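Local atomic coordinates of leucine-rich repeat protein (Bacteroides thetaiotaomicron, PDB entry 4ECN), a protein that is of unknown function but, as an extracellular leucine-rich repeat protein of a gut bacterium, probably binds other proteins. Residues A[575-586]-A[596-607]. Residues are numbered along the deposited sequence; the frame is centred on the assembly and turned at random.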
loop_
_atom_site.group_PDB
_atom_site.type_symbol
_atom_site.label_atom_id
_atom_site.label_comp_id
_atom_site.label_asym_id
_atom_site.label_seq_id
_atom_site.Cartn_x
_atom_site.Cartn_y
_atom_site.Cartn_z
ATOM N N LEU A 575 -4.294 10.284 22.970
ATOM C CA LEU A 575 -3.256 9.608 22.185
ATOM C C LEU A 575 -3.031 8.191 22.731
ATOM O O LEU A 575 -3.073 7.991 23.951
ATOM C CB LEU A 575 -1.954 10.425 22.186
ATOM C CG LEU A 575 -0.816 9.943 21.265
ATOM C CD1 LEU A 575 -1.141 10.187 19.794
ATOM C CD2 LEU A 575 0.470 10.648 21.598
ATOM N N GLY A 576 -2.845 7.238 21.808
ATOM C CA GLY A 576 -2.668 5.817 22.089
ATOM C C GLY A 576 -1.572 5.145 21.292
ATOM O O GLY A 576 -1.097 4.082 21.693
ATOM N N LEU A 577 -1.152 5.743 20.156
ATOM C CA LEU A 577 -0.053 5.210 19.325
ATOM C C LEU A 577 0.845 6.333 18.896
ATOM O O LEU A 577 0.360 7.337 18.384
ATOM C CB LEU A 577 -0.560 4.435 18.087
ATOM C CG LEU A 577 0.490 3.801 17.167
ATOM C CD1 LEU A 577 -0.059 2.581 16.500
ATOM C CD2 LEU A 577 1.027 4.790 16.128
ATOM N N LEU A 578 2.155 6.139 19.043
ATOM C CA LEU A 578 3.135 7.120 18.617
ATOM C C LEU A 578 4.331 6.421 18.000
ATOM O O LEU A 578 4.956 5.597 18.658
ATOM C CB LEU A 578 3.561 8.016 19.777
ATOM C CG LEU A 578 4.603 9.053 19.450
ATOM C CD1 LEU A 578 4.020 10.159 18.581
ATOM C CD2 LEU A 578 5.174 9.631 20.710
ATOM N N ASP A 579 4.623 6.750 16.726
ATOM C CA ASP A 579 5.728 6.268 15.911
ATOM C C ASP A 579 6.629 7.442 15.549
ATOM O O ASP A 579 6.199 8.322 14.812
ATOM C CB ASP A 579 5.195 5.564 14.641
ATOM C CG ASP A 579 6.146 5.556 13.447
ATOM O OD1 ASP A 579 7.320 5.231 13.633
ATOM O OD2 ASP A 579 5.694 5.849 12.318
ATOM N N CYS A 580 7.870 7.448 16.051
ATOM C CA CYS A 580 8.896 8.446 15.769
ATOM C C CYS A 580 10.161 7.779 15.328
ATOM O O CYS A 580 11.252 8.313 15.544
ATOM C CB CYS A 580 9.149 9.320 16.982
ATOM S SG CYS A 580 7.959 10.649 17.162
ATOM N N VAL A 581 10.043 6.624 14.702
ATOM C CA VAL A 581 11.222 5.914 14.254
ATOM C C VAL A 581 11.884 6.709 13.133
ATOM O O VAL A 581 11.220 7.466 12.426
ATOM C CB VAL A 581 10.917 4.465 13.832
ATOM C CG1 VAL A 581 10.114 3.763 14.910
ATOM C CG2 VAL A 581 10.193 4.403 12.495
ATOM N N HIS A 582 13.205 6.558 13.019
ATOM C CA HIS A 582 14.051 7.131 11.984
ATOM C C HIS A 582 13.819 8.638 11.809
ATOM O O HIS A 582 13.624 9.153 10.695
ATOM C CB HIS A 582 13.869 6.400 10.656
ATOM C CG HIS A 582 14.344 4.988 10.739
ATOM N ND1 HIS A 582 13.487 3.961 11.081
ATOM C CD2 HIS A 582 15.589 4.485 10.583
ATOM C CE1 HIS A 582 14.223 2.862 11.089
ATOM N NE2 HIS A 582 15.497 3.128 10.808
ATOM N N ASN A 583 13.903 9.343 12.928
ATOM C CA ASN A 583 13.934 10.787 12.933
ATOM C C ASN A 583 15.344 11.109 13.340
ATOM O O ASN A 583 16.234 10.282 13.098
ATOM C CB ASN A 583 12.847 11.393 13.810
ATOM C CG ASN A 583 11.481 11.446 13.150
ATOM O OD1 ASN A 583 10.994 12.511 12.788
ATOM N ND2 ASN A 583 10.825 10.308 12.975
ATOM N N LYS A 584 15.580 12.263 13.952
ATOM C CA LYS A 584 16.912 12.649 14.438
ATOM C C LYS A 584 16.725 13.208 15.857
ATOM O O LYS A 584 17.454 14.118 16.286
ATOM C CB LYS A 584 17.602 13.658 13.462
ATOM C CG LYS A 584 18.135 13.071 12.127
ATOM C CD LYS A 584 17.090 12.976 11.005
ATOM C CE LYS A 584 17.589 12.305 9.739
ATOM N NZ LYS A 584 16.494 12.106 8.740
ATOM N N VAL A 585 15.723 12.629 16.585
ATOM C CA VAL A 585 15.268 13.100 17.894
ATOM C C VAL A 585 16.417 13.018 18.906
ATOM O O VAL A 585 16.908 11.932 19.209
ATOM C CB VAL A 585 13.998 12.376 18.411
ATOM C CG1 VAL A 585 13.599 12.880 19.793
ATOM C CG2 VAL A 585 12.836 12.568 17.447
ATOM N N ARG A 586 16.829 14.196 19.416
ATOM C CA ARG A 586 17.880 14.330 20.431
ATOM C C ARG A 586 17.279 14.809 21.768
ATOM O O ARG A 586 17.971 14.755 22.788
ATOM C CB ARG A 586 19.010 15.300 19.969
ATOM C CG ARG A 586 18.577 16.753 19.714
ATOM C CD ARG A 586 19.725 17.721 19.449
ATOM N NE ARG A 586 19.433 18.586 18.300
ATOM C CZ ARG A 586 18.774 19.737 18.370
ATOM N NH1 ARG A 586 18.373 20.211 19.543
ATOM N NH2 ARG A 586 18.523 20.430 17.268
ATOM N N LYS A 596 -2.193 7.611 28.187
ATOM C CA LYS A 596 -2.068 6.158 28.219
ATOM C C LYS A 596 -1.819 5.625 26.791
ATOM O O LYS A 596 -2.736 5.612 25.960
ATOM C CB LYS A 596 -3.338 5.525 28.847
ATOM C CG LYS A 596 -3.720 6.040 30.241
ATOM C CD LYS A 596 -2.898 5.414 31.365
ATOM C CE LYS A 596 -3.147 6.033 32.721
ATOM N NZ LYS A 596 -2.359 5.347 33.783
ATOM N N LEU A 597 -0.572 5.198 26.511
ATOM C CA LEU A 597 -0.197 4.663 25.203
ATOM C C LEU A 597 -0.244 3.155 25.162
ATOM O O LEU A 597 0.230 2.505 26.084
ATOM C CB LEU A 597 1.220 5.110 24.780
ATOM C CG LEU A 597 1.477 6.588 24.389
ATOM C CD1 LEU A 597 2.799 6.722 23.689
ATOM C CD2 LEU A 597 0.454 7.110 23.409
ATOM N N THR A 598 -0.754 2.594 24.055
ATOM C CA THR A 598 -0.768 1.149 23.789
ATOM C C THR A 598 0.466 0.818 22.987
ATOM O O THR A 598 1.045 -0.266 23.140
ATOM C CB THR A 598 -2.048 0.693 23.064
ATOM O OG1 THR A 598 -3.223 1.209 23.712
ATOM C CG2 THR A 598 -2.139 -0.804 22.961
ATOM N N ASP A 599 0.881 1.766 22.130
ATOM C CA ASP A 599 2.035 1.577 21.274
ATOM C C ASP A 599 2.924 2.779 21.305
ATOM O O ASP A 599 2.463 3.912 21.197
ATOM C CB ASP A 599 1.599 1.276 19.827
ATOM C CG ASP A 599 1.172 -0.167 19.594
ATOM O OD1 ASP A 599 2.070 -1.051 19.527
ATOM O OD2 ASP A 599 -0.053 -0.408 19.412
ATOM N N LEU A 600 4.221 2.526 21.432
ATOM C CA LEU A 600 5.237 3.569 21.433
ATOM C C LEU A 600 6.455 3.007 20.751
ATOM O O LEU A 600 6.962 1.967 21.168
ATOM C CB LEU A 600 5.531 4.072 22.861
ATOM C CG LEU A 600 6.633 5.100 23.039
ATOM C CD1 LEU A 600 6.295 6.416 22.353
ATOM C CD2 LEU A 600 6.955 5.289 24.509
ATOM N N LYS A 601 6.855 3.642 19.640
ATOM C CA LYS A 601 8.000 3.253 18.824
ATOM C C LYS A 601 8.921 4.460 18.662
ATOM O O LYS A 601 8.613 5.382 17.905
ATOM C CB LYS A 601 7.541 2.698 17.459
ATOM C CG LYS A 601 6.654 1.442 17.486
ATOM C CD LYS A 601 7.383 0.161 17.939
ATOM C CE LYS A 601 6.424 -1.002 17.891
ATOM N NZ LYS A 601 7.105 -2.296 18.144
ATOM N N LEU A 602 10.017 4.490 19.440
ATOM C CA LEU A 602 10.969 5.601 19.403
ATOM C C LEU A 602 12.314 5.156 18.815
ATOM O O LEU A 602 13.278 5.916 18.863
ATOM C CB LEU A 602 11.165 6.175 20.823
ATOM C CG LEU A 602 9.955 6.886 21.475
ATOM C CD1 LEU A 602 10.173 7.074 22.950
ATOM C CD2 LEU A 602 9.641 8.224 20.814
ATOM N N ASP A 603 12.353 3.958 18.184
ATOM C CA ASP A 603 13.564 3.364 17.611
ATOM C C ASP A 603 14.241 4.246 16.569
ATOM O O ASP A 603 13.589 5.047 15.907
ATOM C CB ASP A 603 13.250 2.022 16.966
ATOM C CG ASP A 603 12.375 1.132 17.812
ATOM O OD1 ASP A 603 11.139 1.314 17.774
ATOM O OD2 ASP A 603 12.921 0.235 18.495
ATOM N N TYR A 604 15.560 4.086 16.429
ATOM C CA TYR A 604 16.417 4.793 15.476
ATOM C C TYR A 604 16.282 6.305 15.591
ATOM O O TYR A 604 15.701 6.952 14.724
ATOM C CB TYR A 604 16.145 4.356 14.033
ATOM C CG TYR A 604 16.555 2.926 13.747
ATOM C CD1 TYR A 604 15.667 1.868 13.945
ATOM C CD2 TYR A 604 17.832 2.627 13.286
ATOM C CE1 TYR A 604 16.040 0.549 13.687
ATOM C CE2 TYR A 604 18.220 1.310 13.031
ATOM C CZ TYR A 604 17.319 0.273 13.229
ATOM O OH TYR A 604 17.690 -1.025 12.955
ATOM N N ASN A 605 16.864 6.868 16.660
ATOM C CA ASN A 605 16.964 8.309 16.926
ATOM C C ASN A 605 18.286 8.573 17.689
ATOM O O ASN A 605 19.229 7.788 17.558
ATOM C CB ASN A 605 15.737 8.820 17.686
ATOM C CG ASN A 605 14.487 8.947 16.858
ATOM O OD1 ASN A 605 14.347 9.857 16.047
ATOM N ND2 ASN A 605 13.495 8.134 17.149
ATOM N N GLN A 606 18.356 9.641 18.488
ATOM C CA GLN A 606 19.548 9.986 19.264
ATOM C C GLN A 606 19.134 10.432 20.680
ATOM O O GLN A 606 19.630 11.433 21.202
ATOM C CB GLN A 606 20.353 11.076 18.529
ATOM C CG GLN A 606 21.235 10.522 17.413
ATOM C CD GLN A 606 21.145 11.344 16.160
ATOM O OE1 GLN A 606 21.374 12.576 16.154
ATOM N NE2 GLN A 606 20.834 10.658 15.059
ATOM N N ILE A 607 18.219 9.682 21.290
ATOM C CA ILE A 607 17.684 9.962 22.621
ATOM C C ILE A 607 18.664 9.399 23.647
ATOM O O ILE A 607 19.088 8.252 23.509
ATOM C CB ILE A 607 16.247 9.369 22.736
ATOM C CG1 ILE A 607 15.321 10.025 21.674
ATOM C CG2 ILE A 607 15.683 9.511 24.151
ATOM C CD1 ILE A 607 14.198 9.156 21.110
HETATM O O HOH W 1 -4.218 8.733 26.672
HETATM O O HOH W 2 19.064 8.748 13.913
#
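The rings of H582 and Y604 form an offset stack, centroids 4.2 Å apart and planes 16° from parallel. Y604 CB sits over the centre of one imidazole face, while H582 NE2 lies over a face of the phenol ring, displaced toward its rim; H628 also stacks on Y604, so the row of rings runs on into the next turn. The second flat group, the amide of N605, is buried between the two turns, with CG anti to the carbonyl carbon (chi1 -75°), which aims it at the backbone of 575-586. N605 ND2 donates nearly in the amide plane to C580 O (2.8 Å) and to L602 O of its own segment, meeting both carbonyls from above their planes. N605 OD1 takes V585 N at 3.1 Å, with a weak bond from N583 N. Replacing N605 by a leucine would probably leave C580 O, L602 O and V585 N without this partner and the two turns less firmly tied at this point. Between the parallel strands, backbone bonds run from L578 N to D599 O and from K601 N to L578 O (2.9 Å); past the strand end the pattern carries on with C580 N to K601 O, almost straight at 177°. G576 O accepts from both T598 N and D599 N. L578 CD2 lies beside L600 CD1 (3.8 Å), both leucines pointing the same way into the interior; on the other face salt bridges join D599 with K388 and K601 with D393. Parallel strands, inward leucines and a buried asparagine tying one turn to the previous one are the hallmarks of adjacent repeats in a leucine-rich repeat solenoid.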